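Local coordinates for radical SAM domain protein (Methanothrix thermoacetophila, PDB 6Y1X) that probably acts as the radical SAM carbide synthase NifB, using [4Fe-4S] clusters to build a precursor of the nitrogenase iron-molybdenum cofactor, at residues Arg35-Phe40 / Ile104-Val109. Sequence-based numbering, arbitrary orientation.
Sequences REHPCF and IKVVAV. With SF4 (iron/sulfur cluster), chain C.
Val106 sets its CG2 methyl over one face of the His37 imidazole, where a loop near the chain's N-terminal end lies over a strand of the radical SAM partial TIM barrel, beside a [4Fe-4S] cluster. This is a CH-pi contact: Val106 CG2 sits 3.8 Å from the centroid of the His37 ring, only 12° off the ring normal. The same methyl also meets Pro38 CD, while the other branch, Val106 CG1, touches His37 NE2 and faces cluster sulfur S1 at 3.9 Å. Val106 can straddle ring and cluster because CG1 is anti to its backbone N (chi1 179°). Across the imidazole, the opposite face is covered by Phe40 CD1, so the ring is held between a methyl and an aromatic carbon. Cys39 N donates to His37 ND1 at 3.1 Å, from 20° out of the ring plane, which helps fix the ring's rotation. With an alanine here in place of His37, the Cys39 N-H would probably lose its acceptor, and a gap would be likely to open between Val106 and Phe40 next to the metal site.

The other end of the contact is looser and partly exposed. Here the Glu36 side chain crosses that of Lys105 at a slant, its OE1 resting on the aliphatic CD; Glu36 OE1 stays 4.3 Å from Lys105 NZ, beyond a salt bridge, and is paired instead with Arg32. No hydrogen bond joins loop to strand, and the buried Glu36 O has no hydrogen-bond partner and meets the carbons of Lys105, CB nearest at 3.4 Å. On the packed side the cluster lies between the two segments, bonded to the loop and merely touched by the strand. Ala108 puts CB against S1, and Cys39 SG, in plane at the edge of the His37 ring, binds iron FE2 at 2.3 Å.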
loop_
_atom_site.group_PDB
_atom_site.type_symbol
_atom_site.label_atom_id
_atom_site.label_comp_id
_atom_site.label_asym_id
_atom_site.label_seq_id
_atom_site.Cartn_x
_atom_site.Cartn_y
_atom_site.Cartn_z
ATOM N N ARG A 35 14.966 -6.127 8.224
ATOM C CA ARG A 35 15.194 -6.421 9.636
ATOM C C ARG A 35 14.762 -5.277 10.547
ATOM O O ARG A 35 14.343 -5.519 11.685
ATOM C CB ARG A 35 16.675 -6.734 9.856
ATOM C CG ARG A 35 17.043 -7.125 11.275
ATOM C CD ARG A 35 18.540 -7.383 11.407
ATOM N NE ARG A 35 19.337 -6.181 11.165
ATOM C CZ ARG A 35 20.060 -5.964 10.071
ATOM N NH1 ARG A 35 20.750 -4.838 9.946
ATOM N NH2 ARG A 35 20.094 -6.867 9.102
ATOM N N GLU A 36 14.851 -4.034 10.078
ATOM C CA GLU A 36 14.497 -2.874 10.888
ATOM C C GLU A 36 13.211 -2.196 10.430
ATOM O O GLU A 36 12.922 -1.079 10.872
ATOM C CB GLU A 36 15.648 -1.867 10.903
ATOM C CG GLU A 36 16.903 -2.391 11.579
ATOM C CD GLU A 36 17.987 -1.339 11.713
ATOM O OE1 GLU A 36 17.851 -0.257 11.104
ATOM O OE2 GLU A 36 18.977 -1.601 12.426
ATOM N N HIS A 37 12.425 -2.845 9.570
ATOM C CA HIS A 37 11.167 -2.272 9.118
ATOM C C HIS A 37 10.041 -2.945 9.884
ATOM O O HIS A 37 9.846 -4.163 9.735
ATOM C CB HIS A 37 10.993 -2.479 7.617
ATOM C CG HIS A 37 9.900 -1.656 7.007
ATOM N ND1 HIS A 37 8.665 -1.495 7.597
ATOM C CD2 HIS A 37 9.859 -0.949 5.852
ATOM C CE1 HIS A 37 7.910 -0.725 6.834
ATOM N NE2 HIS A 37 8.611 -0.380 5.768
ATOM N N PRO A 38 9.283 -2.210 10.704
ATOM C CA PRO A 38 8.251 -2.861 11.531
ATOM C C PRO A 38 7.183 -3.586 10.734
ATOM O O PRO A 38 6.590 -4.543 11.249
ATOM C CB PRO A 38 7.652 -1.697 12.338
ATOM C CG PRO A 38 8.544 -0.519 12.113
ATOM C CD PRO A 38 9.290 -0.745 10.844
ATOM N N CYS A 39 6.927 -3.177 9.493
ATOM C CA CYS A 39 5.881 -3.793 8.689
ATOM C C CYS A 39 6.376 -4.976 7.872
ATOM O O CYS A 39 5.553 -5.696 7.293
ATOM C CB CYS A 39 5.252 -2.750 7.758
ATOM S SG CYS A 39 4.802 -1.207 8.588
ATOM N N PHE A 40 7.686 -5.212 7.825
ATOM C CA PHE A 40 8.244 -6.323 7.072
ATOM C C PHE A 40 8.914 -7.367 7.954
ATOM O O PHE A 40 9.354 -8.400 7.437
ATOM C CB PHE A 40 9.248 -5.814 6.027
ATOM C CG PHE A 40 8.612 -5.043 4.900
ATOM C CD1 PHE A 40 8.106 -3.768 5.109
ATOM C CD2 PHE A 40 8.515 -5.595 3.635
ATOM C CE1 PHE A 40 7.521 -3.058 4.077
ATOM C CE2 PHE A 40 7.931 -4.890 2.597
ATOM C CZ PHE A 40 7.434 -3.620 2.819
ATOM N N ILE A 104 12.814 5.633 15.443
ATOM C CA ILE A 104 12.195 5.742 14.126
ATOM C C ILE A 104 13.185 5.261 13.071
ATOM O O ILE A 104 14.255 5.851 12.891
ATOM C CB ILE A 104 11.744 7.182 13.846
ATOM C CG1 ILE A 104 10.820 7.662 14.969
ATOM C CG2 ILE A 104 11.050 7.267 12.494
ATOM C CD1 ILE A 104 9.512 6.908 15.065
ATOM N N LYS A 105 12.829 4.183 12.369
ATOM C CA LYS A 105 13.672 3.631 11.315
ATOM C C LYS A 105 13.134 3.872 9.914
ATOM O O LYS A 105 13.912 3.819 8.956
ATOM C CB LYS A 105 13.845 2.117 11.511
ATOM C CG LYS A 105 14.613 1.705 12.760
ATOM C CD LYS A 105 16.029 2.252 12.780
ATOM C CE LYS A 105 16.756 1.820 14.048
ATOM N NZ LYS A 105 18.018 2.580 14.271
ATOM N N VAL A 106 11.838 4.146 9.773
ATOM C CA VAL A 106 11.169 4.197 8.479
ATOM C C VAL A 106 10.404 5.505 8.356
ATOM O O VAL A 106 9.755 5.952 9.308
ATOM C CB VAL A 106 10.214 2.999 8.282
ATOM C CG1 VAL A 106 9.507 3.092 6.936
ATOM C CG2 VAL A 106 10.972 1.688 8.396
ATOM N N VAL A 107 10.472 6.108 7.174
ATOM C CA VAL A 107 9.634 7.240 6.804
ATOM C C VAL A 107 8.893 6.866 5.529
ATOM O O VAL A 107 9.502 6.384 4.568
ATOM C CB VAL A 107 10.470 8.517 6.605
ATOM C CG1 VAL A 107 9.641 9.606 5.966
ATOM C CG2 VAL A 107 11.018 8.990 7.937
ATOM N N ALA A 108 7.584 7.093 5.516
ATOM C CA ALA A 108 6.761 6.591 4.430
ATOM C C ALA A 108 5.744 7.643 4.028
ATOM O O ALA A 108 5.385 8.531 4.807
ATOM C CB ALA A 108 6.036 5.297 4.816
ATOM N N VAL A 109 5.292 7.534 2.786
ATOM C CA VAL A 109 4.126 8.259 2.312
ATOM C C VAL A 109 3.077 7.215 1.961
ATOM O O VAL A 109 3.338 6.309 1.158
ATOM C CB VAL A 109 4.454 9.157 1.109
ATOM C CG1 VAL A 109 3.192 9.871 0.611
ATOM C CG2 VAL A 109 5.544 10.162 1.475
HETATM FE FE1 SF4 C . 2.798 0.637 4.750
HETATM FE FE2 SF4 C . 4.443 0.307 6.894
HETATM FE FE3 SF4 C . 3.590 2.786 6.168
HETATM FE FE4 SF4 C . 5.417 1.446 4.602
HETATM S S1 SF4 C . 5.738 2.204 6.751
HETATM S S2 SF4 C . 3.577 2.616 3.872
HETATM S S3 SF4 C . 4.661 -0.712 4.842
HETATM S S4 SF4 C . 2.273 1.069 6.949
#